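Local coordinates for isocitrate dehydrogenase [NAD] subunit 2, mitochondrial (Saccharomyces cerevisiae, PDB 3BLX), which works within an allosteric hetero-octamer that oxidises and decarboxylates isocitrate to 2-oxoglutarate with NAD+ in the citric acid cycle, and also binds mitochondrial mRNA leaders, at residues F173-A176 with R177-R181; A204-L207 with S208-Y211; A268-H272 with K273-F277. All coordinates share one frame; numbering follows the deposited sequence.

Contact 1. Residues F173-A176 with R177-R181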
ATOM      1  N   PHE B 173      -8.721   2.451 -56.734  1.00 28.49           N
ATOM      2  CA  PHE B 173      -9.447   2.483 -57.999  1.00 48.78           C
ATOM      3  C   PHE B 173      -8.513   2.172 -59.186  1.00 36.21           C
ATOM      4  O   PHE B 173      -8.733   1.220 -59.913  1.00 32.86           O
ATOM      5  CB  PHE B 173     -10.147   3.833 -58.183  1.00 33.78           C
ATOM      6  CG  PHE B 173     -11.455   3.946 -57.445  1.00 54.38           C
ATOM      7  CD1 PHE B 173     -11.665   4.948 -56.498  1.00 49.62           C
ATOM      8  CD2 PHE B 173     -12.482   3.052 -57.695  1.00 46.38           C
ATOM      9  CE1 PHE B 173     -12.878   5.049 -55.827  1.00 35.33           C
ATOM     10  CE2 PHE B 173     -13.695   3.154 -57.017  1.00 47.88           C
ATOM     11  CZ  PHE B 173     -13.887   4.153 -56.075  1.00 33.21           C
ATOM     12  N   GLU B 174      -7.461   2.969 -59.343  1.00 32.30           N
ATOM     13  CA  GLU B 174      -6.470   2.822 -60.403  1.00 36.45           C
ATOM     14  C   GLU B 174      -5.768   1.462 -60.429  1.00 41.13           C
ATOM     15  O   GLU B 174      -5.251   1.031 -61.451  1.00 60.68           O
ATOM     16  CB  GLU B 174      -5.441   3.946 -60.331  1.00 26.08           C
ATOM     17  CG  GLU B 174      -6.065   5.308 -60.399  1.00 46.98           C
ATOM     18  CD  GLU B 174      -5.258   6.294 -61.208  1.00 88.21           C
ATOM     19  OE1 GLU B 174      -4.816   7.298 -60.610  1.00 80.42           O
ATOM     20  OE2 GLU B 174      -5.072   6.066 -62.430  1.00 93.64           O
ATOM     21  N   TYR B 175      -5.773   0.778 -59.306  1.00 43.64           N
ATOM     22  CA  TYR B 175      -5.191  -0.542 -59.229  1.00 41.72           C
ATOM     23  C   TYR B 175      -6.233  -1.593 -59.607  1.00 37.16           C
ATOM     24  O   TYR B 175      -5.897  -2.661 -60.104  1.00 40.49           O
ATOM     25  CB  TYR B 175      -4.652  -0.794 -57.807  1.00 37.95           C
ATOM     26  CG  TYR B 175      -3.881  -2.087 -57.653  1.00 35.11           C
ATOM     27  CD1 TYR B 175      -4.512  -3.257 -57.209  1.00 23.92           C
ATOM     28  CD2 TYR B 175      -2.521  -2.142 -57.962  1.00 38.10           C
ATOM     29  CE1 TYR B 175      -3.805  -4.445 -57.077  1.00 33.86           C
ATOM     30  CE2 TYR B 175      -1.804  -3.319 -57.838  1.00 32.37           C
ATOM     31  CZ  TYR B 175      -2.446  -4.473 -57.396  1.00 51.45           C
ATOM     32  OH  TYR B 175      -1.719  -5.647 -57.277  1.00 36.51           O
ATOM     33  N   ALA B 176      -7.499  -1.306 -59.364  1.00 30.08           N
ATOM     34  CA  ALA B 176      -8.530  -2.238 -59.767  1.00 43.22           C
ATOM     35  C   ALA B 176      -8.655  -2.215 -61.297  1.00 53.73           C
ATOM     36  O   ALA B 176      -8.705  -3.257 -61.954  1.00 36.89           O
ATOM     37  CB  ALA B 176      -9.825  -1.887 -59.111  1.00 39.28           C
ATOM     38  N   ARG B 177      -8.697  -1.011 -61.856  1.00 45.88           N
ATOM     39  CA  ARG B 177      -8.648  -0.826 -63.295  1.00 55.50           C
ATOM     40  C   ARG B 177      -7.420  -1.531 -63.891  1.00 52.54           C
ATOM     41  O   ARG B 177      -7.546  -2.343 -64.796  1.00 60.09           O
ATOM     42  CB  ARG B 177      -8.646   0.666 -63.606  1.00 52.06           C
ATOM     43  CG  ARG B 177      -8.194   1.042 -64.989  1.00 46.76           C
ATOM     44  CD  ARG B 177      -8.063   2.562 -65.100  1.00 38.23           C
ATOM     45  NE  ARG B 177      -9.375   3.196 -65.053  1.00 49.52           N
ATOM     46  CZ  ARG B 177      -9.559   4.503 -64.925  1.00 62.69           C
ATOM     47  NH1 ARG B 177      -8.494   5.286 -64.816  1.00 38.95           N
ATOM     48  NH2 ARG B 177     -10.793   5.021 -64.903  1.00 45.87           N
ATOM     49  N   ALA B 178      -6.242  -1.251 -63.349  1.00 56.41           N
ATOM     50  CA  ALA B 178      -4.986  -1.848 -63.818  1.00 52.46           C
ATOM     51  C   ALA B 178      -4.820  -3.388 -63.729  1.00 44.60           C
ATOM     52  O   ALA B 178      -3.928  -3.942 -64.350  1.00 59.52           O
ATOM     53  CB  ALA B 178      -3.794  -1.156 -63.152  1.00 42.10           C
ATOM     54  N   ILE B 179      -5.651  -4.081 -62.973  1.00 38.73           N
ATOM     55  CA  ILE B 179      -5.569  -5.532 -62.943  1.00 28.83           C
ATOM     56  C   ILE B 179      -6.894  -6.134 -63.393  1.00 53.55           C
ATOM     57  O   ILE B 179      -7.124  -7.332 -63.212  1.00 53.37           O
ATOM     58  CB  ILE B 179      -5.247  -6.088 -61.532  1.00 48.71           C
ATOM     59  CG1 ILE B 179      -6.261  -5.599 -60.498  1.00 44.59           C
ATOM     60  CG2 ILE B 179      -3.860  -5.701 -61.089  1.00 37.41           C
ATOM     61  CD1 ILE B 179      -6.140  -6.313 -59.165  1.00 46.02           C
ATOM     62  N   GLY B 180      -7.771  -5.295 -63.949  1.00 48.15           N
ATOM     63  CA  GLY B 180      -9.055  -5.746 -64.467  1.00 47.96           C
ATOM     64  C   GLY B 180     -10.067  -6.296 -63.467  1.00 55.49           C
ATOM     65  O   GLY B 180     -10.530  -7.423 -63.569  1.00 45.19           O
ATOM     66  N   ARG B 181     -10.423  -5.493 -62.481  1.00 58.43           N
ATOM     67  CA  ARG B 181     -11.466  -5.895 -61.565  1.00 54.26           C
ATOM     68  C   ARG B 181     -12.550  -4.824 -61.523  1.00 55.77           C
ATOM     69  O   ARG B 181     -12.265  -3.614 -61.435  1.00 39.23           O
ATOM     70  CB  ARG B 181     -10.892  -6.171 -60.174  1.00 59.55           C
ATOM     71  CG  ARG B 181     -10.420  -7.605 -59.941  1.00 51.24           C
ATOM     72  CD  ARG B 181      -9.295  -7.634 -58.917  1.00 41.21           C
ATOM     73  NE  ARG B 181      -9.436  -8.690 -57.914  1.00 57.43           N
ATOM     74  CZ  ARG B 181      -8.574  -9.687 -57.755  1.00 48.78           C
ATOM     75  NH1 ARG B 181      -7.513  -9.764 -58.539  1.00 44.84           N
ATOM     76  NH2 ARG B 181      -8.774 -10.598 -56.814  1.00 33.94           N
TER

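Contact 2. Residues A204-L207 with S208-Y211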
ATOM      1  N   ALA B 204     -14.610   8.139 -50.607  1.00 38.40           N
ATOM      2  CA  ALA B 204     -14.717   7.088 -51.600  1.00 43.42           C
ATOM      3  C   ALA B 204     -15.838   7.358 -52.596  1.00 49.27           C
ATOM      4  O   ALA B 204     -15.712   7.048 -53.774  1.00 40.02           O
ATOM      5  CB  ALA B 204     -14.937   5.746 -50.919  1.00 30.53           C
ATOM      6  N   LYS B 205     -16.945   7.910 -52.111  1.00 50.14           N
ATOM      7  CA  LYS B 205     -18.095   8.207 -52.962  1.00 51.54           C
ATOM      8  C   LYS B 205     -17.833   9.384 -53.914  1.00 54.39           C
ATOM      9  O   LYS B 205     -18.389   9.451 -55.007  1.00 62.52           O
ATOM     10  CB  LYS B 205     -19.335   8.448 -52.107  1.00 29.33           C
ATOM     11  CG  LYS B 205     -19.861   7.184 -51.451  1.00 33.86           C
ATOM     12  CD  LYS B 205     -21.126   7.463 -50.647  1.00 45.71           C
ATOM     13  CE  LYS B 205     -21.728   6.175 -50.105  1.00 63.05           C
ATOM     14  NZ  LYS B 205     -23.038   6.397 -49.432  1.00 57.64           N
ATOM     15  N   GLU B 206     -16.957  10.290 -53.496  1.00 57.63           N
ATOM     16  CA  GLU B 206     -16.601  11.483 -54.261  1.00 56.60           C
ATOM     17  C   GLU B 206     -15.722  11.102 -55.430  1.00 58.78           C
ATOM     18  O   GLU B 206     -15.762  11.728 -56.487  1.00 70.83           O
ATOM     19  CB  GLU B 206     -15.820  12.453 -53.376  1.00 68.29           C
ATOM     20  CG  GLU B 206     -16.046  13.922 -53.669  1.00101.83           C
ATOM     21  CD  GLU B 206     -17.364  14.433 -53.103  1.00122.01           C
ATOM     22  OE1 GLU B 206     -17.632  14.239 -51.889  1.00 83.63           O
ATOM     23  OE2 GLU B 206     -18.131  15.041 -53.880  1.00120.55           O
ATOM     24  N   LEU B 207     -14.899  10.078 -55.219  1.00 57.08           N
ATOM     25  CA  LEU B 207     -13.977   9.607 -56.238  1.00 47.57           C
ATOM     26  C   LEU B 207     -14.672   8.627 -57.156  1.00 54.26           C
ATOM     27  O   LEU B 207     -14.188   8.356 -58.248  1.00 59.34           O
ATOM     28  CB  LEU B 207     -12.794   8.912 -55.589  1.00 39.86           C
ATOM     29  CG  LEU B 207     -11.928   9.771 -54.682  1.00 62.33           C
ATOM     30  CD1 LEU B 207     -10.760   8.958 -54.149  1.00 59.56           C
ATOM     31  CD2 LEU B 207     -11.444  11.006 -55.432  1.00 56.58           C
ATOM     32  N   SER B 208     -15.801   8.101 -56.694  1.00 48.26           N
ATOM     33  CA  SER B 208     -16.565   7.093 -57.411  1.00 40.18           C
ATOM     34  C   SER B 208     -16.923   7.569 -58.830  1.00 62.32           C
ATOM     35  O   SER B 208     -16.947   6.772 -59.784  1.00 55.77           O
ATOM     36  CB  SER B 208     -17.823   6.754 -56.600  1.00 39.10           C
ATOM     37  OG  SER B 208     -18.519   5.651 -57.134  1.00 52.09           O
ATOM     38  N   LYS B 209     -17.165   8.876 -58.951  1.00 55.45           N
ATOM     39  CA  LYS B 209     -17.635   9.485 -60.180  1.00 63.47           C
ATOM     40  C   LYS B 209     -16.524   9.723 -61.185  1.00 63.14           C
ATOM     41  O   LYS B 209     -16.799   9.843 -62.371  1.00 64.17           O
ATOM     42  CB  LYS B 209     -18.397  10.786 -59.896  1.00 75.94           C
ATOM     43  CG  LYS B 209     -17.608  11.846 -59.155  1.00 74.85           C
ATOM     44  CD  LYS B 209     -18.562  12.751 -58.380  1.00 82.52           C
ATOM     45  CE  LYS B 209     -19.622  11.929 -57.627  1.00 68.15           C
ATOM     46  NZ  LYS B 209     -20.455  12.764 -56.709  1.00 67.56           N
ATOM     47  N   GLU B 210     -15.283   9.784 -60.716  1.00 56.80           N
ATOM     48  CA  GLU B 210     -14.140   9.894 -61.618  1.00 43.77           C
ATOM     49  C   GLU B 210     -13.663   8.546 -62.118  1.00 48.97           C
ATOM     50  O   GLU B 210     -12.677   8.464 -62.835  1.00 48.21           O
ATOM     51  CB  GLU B 210     -12.981  10.619 -60.967  1.00 41.47           C
ATOM     52  CG  GLU B 210     -13.371  11.915 -60.328  1.00 56.64           C
ATOM     53  CD  GLU B 210     -12.179  12.634 -59.761  1.00 78.77           C
ATOM     54  OE1 GLU B 210     -11.093  12.533 -60.381  1.00 61.60           O
ATOM     55  OE2 GLU B 210     -12.331  13.297 -58.706  1.00 80.96           O
ATOM     56  N   TYR B 211     -14.364   7.485 -61.740  1.00 44.34           N
ATOM     57  CA  TYR B 211     -14.029   6.150 -62.220  1.00 44.92           C
ATOM     58  C   TYR B 211     -15.304   5.373 -62.520  1.00 67.24           C
ATOM     59  O   TYR B 211     -15.747   4.541 -61.721  1.00 68.63           O
ATOM     60  CB  TYR B 211     -13.165   5.407 -61.195  1.00 47.54           C
ATOM     61  CG  TYR B 211     -11.880   6.130 -60.821  1.00 47.36           C
ATOM     62  CD1 TYR B 211     -11.867   7.102 -59.828  1.00 56.29           C
ATOM     63  CD2 TYR B 211     -10.687   5.850 -61.460  1.00 45.83           C
ATOM     64  CE1 TYR B 211     -10.701   7.778 -59.487  1.00 54.48           C
ATOM     65  CE2 TYR B 211      -9.510   6.526 -61.128  1.00 52.24           C
ATOM     66  CZ  TYR B 211      -9.527   7.490 -60.133  1.00 57.41           C
ATOM     67  OH  TYR B 211      -8.391   8.181 -59.765  1.00 46.91           O
TER

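Contact 3. Residues A268-H272 with K273-F277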
ATOM      1  N   ALA B 268       3.462  -4.825 -51.252  1.00 40.16           N
ATOM      2  CA  ALA B 268       4.003  -3.679 -51.924  1.00 35.62           C
ATOM      3  C   ALA B 268       3.722  -2.452 -51.073  1.00 51.59           C
ATOM      4  O   ALA B 268       2.648  -2.316 -50.486  1.00 44.49           O
ATOM      5  CB  ALA B 268       3.384  -3.543 -53.265  1.00 25.22           C
ATOM      6  N   ASN B 269       4.698  -1.563 -50.997  1.00 46.15           N
ATOM      7  CA  ASN B 269       4.529  -0.312 -50.299  1.00 32.89           C
ATOM      8  C   ASN B 269       4.695   0.825 -51.261  1.00 30.01           C
ATOM      9  O   ASN B 269       5.793   1.123 -51.668  1.00 44.12           O
ATOM     10  CB  ASN B 269       5.535  -0.232 -49.166  1.00 44.57           C
ATOM     11  CG  ASN B 269       5.161  -1.127 -48.018  1.00 38.91           C
ATOM     12  OD1 ASN B 269       4.317  -0.776 -47.210  1.00 47.52           O
ATOM     13  ND2 ASN B 269       5.760  -2.301 -47.956  1.00 37.81           N
ATOM     14  N   ILE B 270       3.590   1.445 -51.646  1.00 36.47           N
ATOM     15  CA  ILE B 270       3.624   2.392 -52.748  1.00 40.20           C
ATOM     16  C   ILE B 270       3.698   3.818 -52.243  1.00 45.94           C
ATOM     17  O   ILE B 270       2.903   4.210 -51.393  1.00 50.75           O
ATOM     18  CB  ILE B 270       2.402   2.222 -53.690  1.00 46.97           C
ATOM     19  CG1 ILE B 270       2.627   1.047 -54.647  1.00 40.70           C
ATOM     20  CG2 ILE B 270       2.174   3.463 -54.505  1.00 41.10           C
ATOM     21  CD1 ILE B 270       2.710  -0.294 -53.967  1.00 35.28           C
ATOM     22  N   GLY B 271       4.674   4.576 -52.748  1.00 36.10           N
ATOM     23  CA  GLY B 271       4.741   6.006 -52.512  1.00 44.78           C
ATOM     24  C   GLY B 271       4.531   6.820 -53.776  1.00 46.11           C
ATOM     25  O   GLY B 271       4.402   6.265 -54.855  1.00 55.23           O
ATOM     26  N   HIS B 272       4.515   8.142 -53.640  1.00 66.74           N
ATOM     27  CA  HIS B 272       4.281   9.025 -54.778  1.00 78.31           C
ATOM     28  C   HIS B 272       5.300   8.796 -55.894  1.00 92.43           C
ATOM     29  O   HIS B 272       4.955   8.842 -57.086  1.00 88.40           O
ATOM     30  CB  HIS B 272       4.260  10.497 -54.343  1.00 78.47           C
ATOM     31  CG  HIS B 272       2.932  10.958 -53.809  1.00111.88           C
ATOM     32  ND1 HIS B 272       1.832  11.161 -54.618  1.00 99.13           N
ATOM     33  CD2 HIS B 272       2.532  11.266 -52.549  1.00 96.64           C
ATOM     34  CE1 HIS B 272       0.815  11.572 -53.879  1.00 96.48           C
ATOM     35  NE2 HIS B 272       1.213  11.646 -52.620  1.00103.67           N
ATOM     36  N   LYS B 273       6.548   8.533 -55.514  1.00 78.58           N
ATOM     37  CA  LYS B 273       7.573   8.220 -56.503  1.00 74.94           C
ATOM     38  C   LYS B 273       8.293   6.902 -56.204  1.00 68.38           C
ATOM     39  O   LYS B 273       8.460   6.066 -57.094  1.00 71.86           O
ATOM     40  CB  LYS B 273       8.562   9.380 -56.641  1.00 80.50           C
ATOM     41  CG  LYS B 273       9.035   9.957 -55.318  1.00101.85           C
ATOM     42  CD  LYS B 273      10.233  10.886 -55.511  1.00117.74           C
ATOM     43  CE  LYS B 273      10.867  11.261 -54.174  1.00114.44           C
ATOM     44  NZ  LYS B 273      12.177  11.944 -54.356  1.00 92.76           N
ATOM     45  N   ILE B 274       8.709   6.712 -54.954  1.00 53.45           N
ATOM     46  CA  ILE B 274       9.391   5.473 -54.559  1.00 59.53           C
ATOM     47  C   ILE B 274       8.383   4.366 -54.241  1.00 52.22           C
ATOM     48  O   ILE B 274       7.252   4.650 -53.862  1.00 58.82           O
ATOM     49  CB  ILE B 274      10.326   5.669 -53.323  1.00 52.81           C
ATOM     50  CG1 ILE B 274      11.329   6.810 -53.536  1.00 66.64           C
ATOM     51  CG2 ILE B 274      11.076   4.405 -53.006  1.00 50.63           C
ATOM     52  CD1 ILE B 274      10.909   8.127 -52.887  1.00 84.82           C
ATOM     53  N   SER B 275       8.791   3.111 -54.408  1.00 40.86           N
ATOM     54  CA  SER B 275       7.965   1.964 -54.035  1.00 43.43           C
ATOM     55  C   SER B 275       8.834   0.789 -53.630  1.00 46.55           C
ATOM     56  O   SER B 275       9.721   0.382 -54.363  1.00 65.52           O
ATOM     57  CB  SER B 275       7.043   1.544 -55.184  1.00 45.00           C
ATOM     58  OG  SER B 275       5.986   2.463 -55.363  1.00 46.97           O
ATOM     59  N   ILE B 276       8.559   0.225 -52.469  1.00 37.12           N
ATOM     60  CA  ILE B 276       9.373  -0.844 -51.932  1.00 32.79           C
ATOM     61  C   ILE B 276       8.556  -2.113 -51.886  1.00 36.09           C
ATOM     62  O   ILE B 276       7.379  -2.067 -51.585  1.00 49.59           O
ATOM     63  CB  ILE B 276       9.848  -0.472 -50.538  1.00 36.56           C
ATOM     64  CG1 ILE B 276      10.700   0.797 -50.626  1.00 36.92           C
ATOM     65  CG2 ILE B 276      10.596  -1.612 -49.909  1.00 36.87           C
ATOM     66  CD1 ILE B 276      11.413   1.152 -49.350  1.00 44.95           C
ATOM     67  N   PHE B 277       9.177  -3.244 -52.202  1.00 41.44           N
ATOM     68  CA  PHE B 277       8.468  -4.509 -52.332  1.00 34.76           C
ATOM     69  C   PHE B 277       9.134  -5.515 -51.457  1.00 34.14           C
ATOM     70  O   PHE B 277      10.349  -5.610 -51.457  1.00 38.27           O
ATOM     71  CB  PHE B 277       8.496  -4.975 -53.789  1.00 37.28           C
ATOM     72  CG  PHE B 277       7.808  -4.034 -54.723  1.00 30.19           C
ATOM     73  CD1 PHE B 277       6.518  -4.297 -55.175  1.00 38.18           C
ATOM     74  CD2 PHE B 277       8.427  -2.850 -55.118  1.00 38.47           C
ATOM     75  CE1 PHE B 277       5.862  -3.407 -56.040  1.00 46.11           C
ATOM     76  CE2 PHE B 277       7.778  -1.943 -55.985  1.00 45.53           C
ATOM     77  CZ  PHE B 277       6.499  -2.227 -56.450  1.00 41.91           C
TER

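Contact 1. Residues F173-A176 with R177-R181
Ile179 folds back over the last turn of helix 162-178 and lies against Tyr175, four residues earlier. Its CB stands 3.8 Å from Tyr175 O. Beyond it, CG1 sits between the backbone N and the carbonyl carbon (chi1 56°), a rotation that brings this methylene up to the Tyr175 carbonyl oxygen. The branch ends in CD1, 3.6 Å from Tyr175 CE1. The other branch, CG2, lies over one face of the ring, displaced toward its rim, and comes within 4.1 Å of Tyr175 CZ. For its part, Tyr175 meets this side chain because its CG is anti to the backbone N (chi1 -173°), which swings the ring out to the side where the Ile179 branches lie. An alanine at Ile179 would remove both branches and is likely to take the CG2 contact from that ring face and open a gap beside the ring.

Beneath the side chains the helical bonding runs out. Arg177 N still donates almost straight to Phe173 O (3.0 Å), and Ala178 N reaches Glu174 O, whereas Ile179 N makes weak bonds to both Tyr175 O and Ala176 O. Ala176 O also takes a sound bond from Arg181 N at 2.9 Å. Outside the segments, Arg177 forms a salt bridge with Asp213, while Ala176 and Ile179 pack on Val239 of strand 238-242. Together with the bond from Arg181 N to Ala176 O, that from Gly180 N to Arg177 O makes a Schellman motif, Gly180 with its positive phi being the C-prime residue, which ends the helix and turns the chain toward strand 183-188.

Contact 2. Residues A204-L207 with S208-Y211
Leu207 O, near the end of helix 195-208, gathers the chain that follows around itself. Glu210 N donates to it at 3.1 Å, but with an N-H...O angle of 137° and from well above the carbonyl plane, so the bond is bent. The Tyr211 ring meets the same oxygen at its edge, in the ring plane, through CD1, with CE1 farther off. Tyr211 CG lies beside its own backbone N and anti to the carbonyl carbon (chi1 -57°), a rotation that presents the CD1 edge of the ring to the oxygen.

One residue on from Leu207, Ser208 N makes a weak bond back to Lys205 O, and Ser208 CB packs against that carbonyl. Lys209 curls back across the helix end: its CG lies against Glu206 O, and a bend at chi3 (45°) carries CE toward Lys205 O. Its NZ remains 4.3 Å from Glu206 OE2, a proximity of opposite charges short of a salt bridge. The Leu207 and Glu210 side chains run at a slant to one another, CD2 of the leucine being 4.1 Å from Glu210 OE2.

The later half of the type I turn from Ser208 to Tyr211 is tied to helix 162-178, where Arg170 makes a weak hydrogen bond to Tyr211 OH; Leu207 packs there on Ile169, and Ser208 faces Leu216 of strand 215-220. Between helix end and turn, the polar contact is thus a single bent backbone bond plus a weak one, with the tyrosine edge lying beside the oxygen of the first. The salt bridge of Glu210 is made with Arg170 of the adjoining helix, and the Glu206-Lys209 pair is likely to add only a modest electrostatic attraction.

Contact 3. Residues A268-H272 with K273-F277
Asn269 and Ile276 form the hydrogen-bonded pair of a beta hairpin, in which strands 266-271 and 275-279 run antiparallel (176° between the short segments). Of its backbone bonds, Asn269 N to Ile276 O is 2.8 Å long and nearly in line with the C=O bond, and Ile276 N answers to Asn269 O. A further bond, Gly271 N to Ile274 O, lies next to the turn. Beside these, Ser275 CA makes a CA-H...O contact with Asn269 O at 3.3 Å.

The one apolar contact is that of Ala268 CB, which approaches the Phe277 ring obliquely, 3.7 Å from CE1; Met304 of helix 296-309 packs on both residues. On the same face Ile270 CG1 lies alongside the Ser275 hydroxyl, 3.7 Å from OG.

On the opposite face, Asn269 OD1 is hydrogen-bonded to Asn112 of the adjacent strand 109-117, which would orient the amide; its side chain lies near Arg104, by similarity a substrate-binding residue. Ile276 packs there on Ala83 and Lys85 of strand 82-85, the hairpin's other neighbour in the mixed sheet. Ser275 OG stands beside its own backbone N (chi1 -73°), and from there it reaches back in a weak 2.9 Å hydrogen bond to Ile274 O, the oxygen that also receives Gly271 N.

Contacts 1 and 2 adjoin, their centres 14 Å apart. Tyr211 makes most of the join: its ring lies nearly parallel to that of Phe173, its CD2 is 3.5 Å from Arg177 NH2, and its CE2 is 3.7 Å from Glu174 CG. Leu207 CB also reaches Phe173 CE1, so two helix ends are packed together. Contact 3 is separate, centred about 17 Å from contact 1 and 23 Å from contact 2, although Ile270 touches Tyr171 of helix 162-178. It is also closest to the probable isocitrate site: the Asn269 side chain is about 4 Å from that of Arg104, whereas the Tyr175 side chain is about 9 Å from that of Arg114, another substrate-binding residue by similarity, and contact 2 is remote.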